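Local coordinates for halogenase PltM (Pseudomonas fluorescens, PDB 6BZN), which halogenates phenolic compounds, accepting chloride, bromide or iodide, and probably works as a flavin-dependent enzyme using FAD, at residues L211-V225 against D311-N325. Sequence-based numbering, arbitrary orientation.
Sequences LATDTCSFFTHMLNV and DAVNAREWIYAPRIN
Phe218 and Tyr320 meet in an offset stack, ring centroids 4.5 Å apart and planes 29° from parallel, where strand 313-321 pairs antiparallel with strand 215-223 as an edge strand of a mixed sheet. The seam illustrates how an interrupted edge strand can still be zipped to its neighbour. One ladder runs through Ser217-Ala321 and Phe219-Ile319, the other through Leu223-Val313; between them the register slips by two residues, and Ala315 N reaches His221 O at 2.9 Å. The irregular connection is packed by Trp318, whose six-membered ring receives Thr220 CG2 almost squarely over one face, 3.5 Å from its centroid, while Met222 CE approaches CZ2 obliquely. On the sheet face opposite Phe218 and Tyr320, Ile319 CB lies over a face of the Phe219 ring, a residue that also touches Val62, part of an FAD site.

Beyond the ladders, side chains supplement the backbone, where Ile324 N still donates to Thr215 O. Arg323, extended from CG to NE, sends NH2 to Thr213 O (2.9 Å) in its guanidinium plane, while the Asp214 carboxylate stacks over a face, the planes 20° apart; the salt bridge is thus one of charge alone, and Asp214 OD1 takes its hydrogen bond from Asn282. With an alanine in place of Arg323, Thr213 O would probably lose this donor and the Asp214 carboxylate its stacked countercharge.

Further out, helix 291-301 packs on Phe218, Met222 and Trp318, and Glu292 receives the indole NE1. Asn325 has its amide fixed from several directions: ND2 donates to Thr215 OG1, which also bonds Asp347, and to Ile346 O, whereas OD1 accepts both Arg323 NE and, at 2.9 Å on an in-plane lone pair, Thr215 N.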
# COMPACT_ATOMS: atom_id res chain seq x y z
N LEU A 211 18.29 -2.55 -4.15
CA LEU A 211 17.18 -2.83 -3.24
C LEU A 211 17.63 -3.71 -2.09
O LEU A 211 18.27 -4.74 -2.31
CB LEU A 211 16.00 -3.51 -3.96
CG LEU A 211 15.25 -2.58 -4.91
CD1 LEU A 211 14.22 -3.37 -5.70
CD2 LEU A 211 14.58 -1.43 -4.16
N ALA A 212 17.29 -3.28 -0.87
CA ALA A 212 17.54 -4.07 0.34
C ALA A 212 16.56 -5.22 0.54
O ALA A 212 16.89 -6.18 1.22
CB ALA A 212 17.55 -3.17 1.57
N THR A 213 15.34 -5.10 -0.01
CA THR A 213 14.32 -6.11 0.16
C THR A 213 14.32 -7.05 -1.05
O THR A 213 14.24 -6.60 -2.19
CB THR A 213 12.93 -5.46 0.32
OG1 THR A 213 13.00 -4.43 1.31
CG2 THR A 213 11.90 -6.46 0.74
N ASP A 214 14.38 -8.35 -0.77
CA ASP A 214 14.34 -9.42 -1.77
C ASP A 214 13.37 -10.47 -1.24
O ASP A 214 13.76 -11.33 -0.44
CB ASP A 214 15.76 -9.97 -1.96
CG ASP A 214 15.87 -11.03 -3.06
OD1 ASP A 214 14.87 -11.45 -3.68
OD2 ASP A 214 17.03 -11.45 -3.29
N THR A 215 12.12 -10.38 -1.68
CA THR A 215 11.06 -11.21 -1.15
C THR A 215 10.18 -11.77 -2.24
O THR A 215 10.09 -11.20 -3.33
CB THR A 215 10.14 -10.45 -0.16
OG1 THR A 215 9.56 -9.30 -0.78
CG2 THR A 215 10.90 -10.03 1.10
N CYS A 216 9.53 -12.88 -1.90
CA CYS A 216 8.55 -13.54 -2.75
C CYS A 216 7.21 -13.52 -2.02
O CYS A 216 7.15 -13.20 -0.82
CB CYS A 216 8.97 -14.99 -3.06
SG CYS A 216 9.11 -16.07 -1.62
N SER A 217 6.14 -13.83 -2.74
CA SER A 217 4.80 -13.82 -2.19
C SER A 217 3.94 -14.92 -2.81
O SER A 217 3.97 -15.12 -4.03
CB SER A 217 4.15 -12.45 -2.42
OG SER A 217 2.89 -12.37 -1.78
N PHE A 218 3.19 -15.61 -1.95
CA PHE A 218 2.14 -16.55 -2.32
C PHE A 218 0.83 -16.01 -1.77
O PHE A 218 0.75 -15.73 -0.56
CB PHE A 218 2.34 -17.90 -1.67
CG PHE A 218 3.61 -18.64 -2.06
CD1 PHE A 218 4.81 -18.35 -1.43
CD2 PHE A 218 3.56 -19.70 -2.95
CE1 PHE A 218 5.96 -19.06 -1.73
CE2 PHE A 218 4.70 -20.42 -3.27
CZ PHE A 218 5.91 -20.10 -2.65
N PHE A 219 -0.20 -15.87 -2.59
CA PHE A 219 -1.47 -15.32 -2.11
C PHE A 219 -2.71 -15.92 -2.76
O PHE A 219 -2.68 -16.39 -3.91
CB PHE A 219 -1.49 -13.79 -2.23
CG PHE A 219 -1.06 -13.27 -3.57
CD1 PHE A 219 0.29 -13.11 -3.86
CD2 PHE A 219 -1.99 -12.95 -4.53
CE1 PHE A 219 0.70 -12.63 -5.10
CE2 PHE A 219 -1.59 -12.46 -5.77
CZ PHE A 219 -0.24 -12.30 -6.05
N THR A 220 -3.79 -15.89 -1.99
CA THR A 220 -5.06 -16.44 -2.43
C THR A 220 -6.18 -15.91 -1.53
O THR A 220 -5.93 -15.15 -0.58
CB THR A 220 -5.03 -17.99 -2.43
OG1 THR A 220 -6.16 -18.49 -3.15
CG2 THR A 220 -5.06 -18.57 -1.02
N HIS A 221 -7.40 -16.33 -1.84
CA HIS A 221 -8.54 -16.11 -0.98
C HIS A 221 -9.12 -17.45 -0.54
O HIS A 221 -9.20 -18.38 -1.34
CB HIS A 221 -9.63 -15.31 -1.70
CG HIS A 221 -9.33 -13.85 -1.87
ND1 HIS A 221 -10.17 -13.01 -2.57
CD2 HIS A 221 -8.29 -13.09 -1.45
CE1 HIS A 221 -9.68 -11.79 -2.54
NE2 HIS A 221 -8.55 -11.80 -1.86
N MET A 222 -9.55 -17.51 0.72
CA MET A 222 -10.04 -18.76 1.32
C MET A 222 -11.37 -18.60 2.01
O MET A 222 -11.72 -17.52 2.51
CB MET A 222 -9.04 -19.31 2.32
CG MET A 222 -7.66 -19.61 1.75
SD MET A 222 -6.73 -20.57 2.95
CE MET A 222 -5.13 -20.61 2.15
N LEU A 223 -12.09 -19.72 2.08
CA LEU A 223 -13.29 -19.85 2.89
C LEU A 223 -12.99 -20.55 4.19
O LEU A 223 -12.06 -21.35 4.28
CB LEU A 223 -14.33 -20.71 2.18
CG LEU A 223 -14.92 -20.13 0.92
CD1 LEU A 223 -15.46 -21.24 0.02
CD2 LEU A 223 -16.01 -19.15 1.33
N ASN A 224 -13.84 -20.30 5.18
CA ASN A 224 -13.79 -20.96 6.49
C ASN A 224 -12.45 -20.82 7.21
O ASN A 224 -12.00 -21.77 7.87
CB ASN A 224 -14.20 -22.45 6.35
CG ASN A 224 -15.69 -22.62 6.09
OD1 ASN A 224 -16.48 -21.74 6.43
ND2 ASN A 224 -16.07 -23.74 5.49
N VAL A 225 -11.83 -19.65 7.10
CA VAL A 225 -10.66 -19.35 7.88
C VAL A 225 -11.11 -18.92 9.27
O VAL A 225 -11.85 -17.94 9.42
CB VAL A 225 -9.80 -18.24 7.25
CG1 VAL A 225 -8.58 -17.98 8.11
CG2 VAL A 225 -9.36 -18.64 5.84
N ASP A 311 -10.27 -26.15 9.02
CA ASP A 311 -11.44 -26.36 8.18
C ASP A 311 -11.48 -25.46 6.94
O ASP A 311 -12.49 -25.43 6.25
CB ASP A 311 -12.70 -26.12 9.03
CG ASP A 311 -12.76 -27.04 10.24
OD1 ASP A 311 -12.52 -28.25 10.06
OD2 ASP A 311 -13.03 -26.56 11.36
N ALA A 312 -10.37 -24.78 6.63
CA ALA A 312 -10.34 -23.81 5.53
C ALA A 312 -10.27 -24.50 4.17
O ALA A 312 -9.70 -25.58 4.05
CB ALA A 312 -9.16 -22.86 5.68
N VAL A 313 -10.85 -23.88 3.15
CA VAL A 313 -10.64 -24.33 1.77
C VAL A 313 -10.29 -23.15 0.89
O VAL A 313 -10.84 -22.04 1.04
CB VAL A 313 -11.85 -25.07 1.15
CG1 VAL A 313 -12.01 -26.44 1.79
CG2 VAL A 313 -13.13 -24.28 1.31
N ASN A 314 -9.41 -23.41 -0.05
CA ASN A 314 -8.96 -22.42 -0.99
C ASN A 314 -10.08 -22.13 -1.98
O ASN A 314 -10.70 -23.06 -2.46
CB ASN A 314 -7.72 -22.94 -1.71
CG ASN A 314 -6.82 -21.84 -2.18
OD1 ASN A 314 -7.19 -20.67 -2.14
ND2 ASN A 314 -5.65 -22.20 -2.67
N ALA A 315 -10.36 -20.85 -2.23
CA ALA A 315 -11.43 -20.43 -3.15
C ALA A 315 -10.92 -19.95 -4.50
O ALA A 315 -11.72 -19.57 -5.35
CB ALA A 315 -12.26 -19.33 -2.52
N ARG A 316 -9.60 -19.91 -4.66
CA ARG A 316 -8.94 -19.55 -5.91
C ARG A 316 -7.68 -20.40 -6.05
O ARG A 316 -7.26 -21.05 -5.08
CB ARG A 316 -8.39 -18.11 -5.87
CG ARG A 316 -9.22 -17.02 -5.27
CD ARG A 316 -8.47 -15.69 -5.41
NE ARG A 316 -8.11 -15.50 -6.81
CZ ARG A 316 -8.96 -15.14 -7.78
NH1 ARG A 316 -10.25 -14.86 -7.51
NH2 ARG A 316 -8.52 -15.05 -9.02
N GLU A 317 -7.03 -20.33 -7.20
CA GLU A 317 -5.67 -20.85 -7.34
C GLU A 317 -4.71 -19.92 -6.63
O GLU A 317 -4.87 -18.69 -6.68
CB GLU A 317 -5.26 -20.98 -8.82
CG GLU A 317 -6.13 -21.92 -9.64
CD GLU A 317 -6.34 -23.28 -8.99
OE1 GLU A 317 -5.34 -24.00 -8.76
OE2 GLU A 317 -7.52 -23.64 -8.70
N TRP A 318 -3.73 -20.49 -5.93
CA TRP A 318 -2.60 -19.72 -5.42
C TRP A 318 -1.89 -19.01 -6.57
O TRP A 318 -1.78 -19.55 -7.67
CB TRP A 318 -1.58 -20.63 -4.72
CG TRP A 318 -1.93 -21.16 -3.38
CD1 TRP A 318 -2.37 -22.42 -3.08
CD2 TRP A 318 -1.84 -20.46 -2.13
NE1 TRP A 318 -2.57 -22.55 -1.74
CE2 TRP A 318 -2.25 -21.36 -1.13
CE3 TRP A 318 -1.47 -19.17 -1.76
CZ2 TRP A 318 -2.30 -21.00 0.22
CZ3 TRP A 318 -1.50 -18.82 -0.42
CH2 TRP A 318 -1.91 -19.74 0.55
N ILE A 319 -1.42 -17.79 -6.31
CA ILE A 319 -0.51 -17.11 -7.20
C ILE A 319 0.82 -17.03 -6.48
O ILE A 319 0.85 -16.70 -5.30
CB ILE A 319 -1.00 -15.68 -7.53
CG1 ILE A 319 -2.33 -15.72 -8.28
CG2 ILE A 319 0.06 -14.90 -8.32
CD1 ILE A 319 -2.20 -16.11 -9.74
N TYR A 320 1.91 -17.35 -7.19
CA TYR A 320 3.26 -17.22 -6.66
C TYR A 320 4.00 -16.18 -7.48
O TYR A 320 3.97 -16.23 -8.70
CB TYR A 320 3.99 -18.55 -6.75
CG TYR A 320 5.48 -18.45 -6.46
CD1 TYR A 320 5.94 -17.98 -5.23
CD2 TYR A 320 6.42 -18.86 -7.39
CE1 TYR A 320 7.31 -17.90 -4.95
CE2 TYR A 320 7.78 -18.79 -7.12
CZ TYR A 320 8.22 -18.32 -5.90
OH TYR A 320 9.58 -18.25 -5.67
N ALA A 321 4.64 -15.23 -6.80
CA ALA A 321 5.54 -14.27 -7.42
C ALA A 321 6.93 -14.46 -6.79
O ALA A 321 7.09 -14.19 -5.59
CB ALA A 321 5.03 -12.84 -7.21
N PRO A 322 7.93 -14.92 -7.57
CA PRO A 322 9.26 -15.22 -6.98
C PRO A 322 10.07 -14.01 -6.51
O PRO A 322 10.91 -14.13 -5.60
CB PRO A 322 9.98 -15.97 -8.11
CG PRO A 322 9.32 -15.49 -9.36
CD PRO A 322 7.87 -15.34 -8.99
N ARG A 323 9.85 -12.86 -7.13
CA ARG A 323 10.44 -11.63 -6.64
C ARG A 323 9.55 -10.42 -6.89
O ARG A 323 9.38 -9.95 -8.02
CB ARG A 323 11.80 -11.34 -7.23
CG ARG A 323 12.30 -10.04 -6.63
CD ARG A 323 13.77 -9.91 -6.56
NE ARG A 323 14.15 -8.87 -5.59
CZ ARG A 323 15.37 -8.37 -5.49
NH1 ARG A 323 16.34 -8.81 -6.28
NH2 ARG A 323 15.64 -7.45 -4.58
N ILE A 324 9.07 -9.85 -5.80
CA ILE A 324 8.07 -8.80 -5.88
C ILE A 324 8.63 -7.38 -5.86
O ILE A 324 7.87 -6.43 -6.08
CB ILE A 324 6.99 -8.99 -4.79
CG1 ILE A 324 7.53 -8.73 -3.39
CG2 ILE A 324 6.39 -10.39 -4.90
CD1 ILE A 324 6.53 -9.00 -2.29
N ASN A 325 9.93 -7.22 -5.67
CA ASN A 325 10.55 -5.93 -5.42
C ASN A 325 11.19 -5.36 -6.68
O ASN A 325 11.91 -6.06 -7.36
CB ASN A 325 11.64 -6.02 -4.35
CG ASN A 325 11.48 -7.23 -3.46
OD1 ASN A 325 12.02 -8.31 -3.76
ND2 ASN A 325 10.71 -7.10 -2.38
O HOH W 1 18.26 -6.35 -5.15
O HOH W 2 -4.83 -16.16 -5.91
O HOH W 3 -11.43 -13.96 -4.82
O HOH W 4 -10.46 -23.39 9.56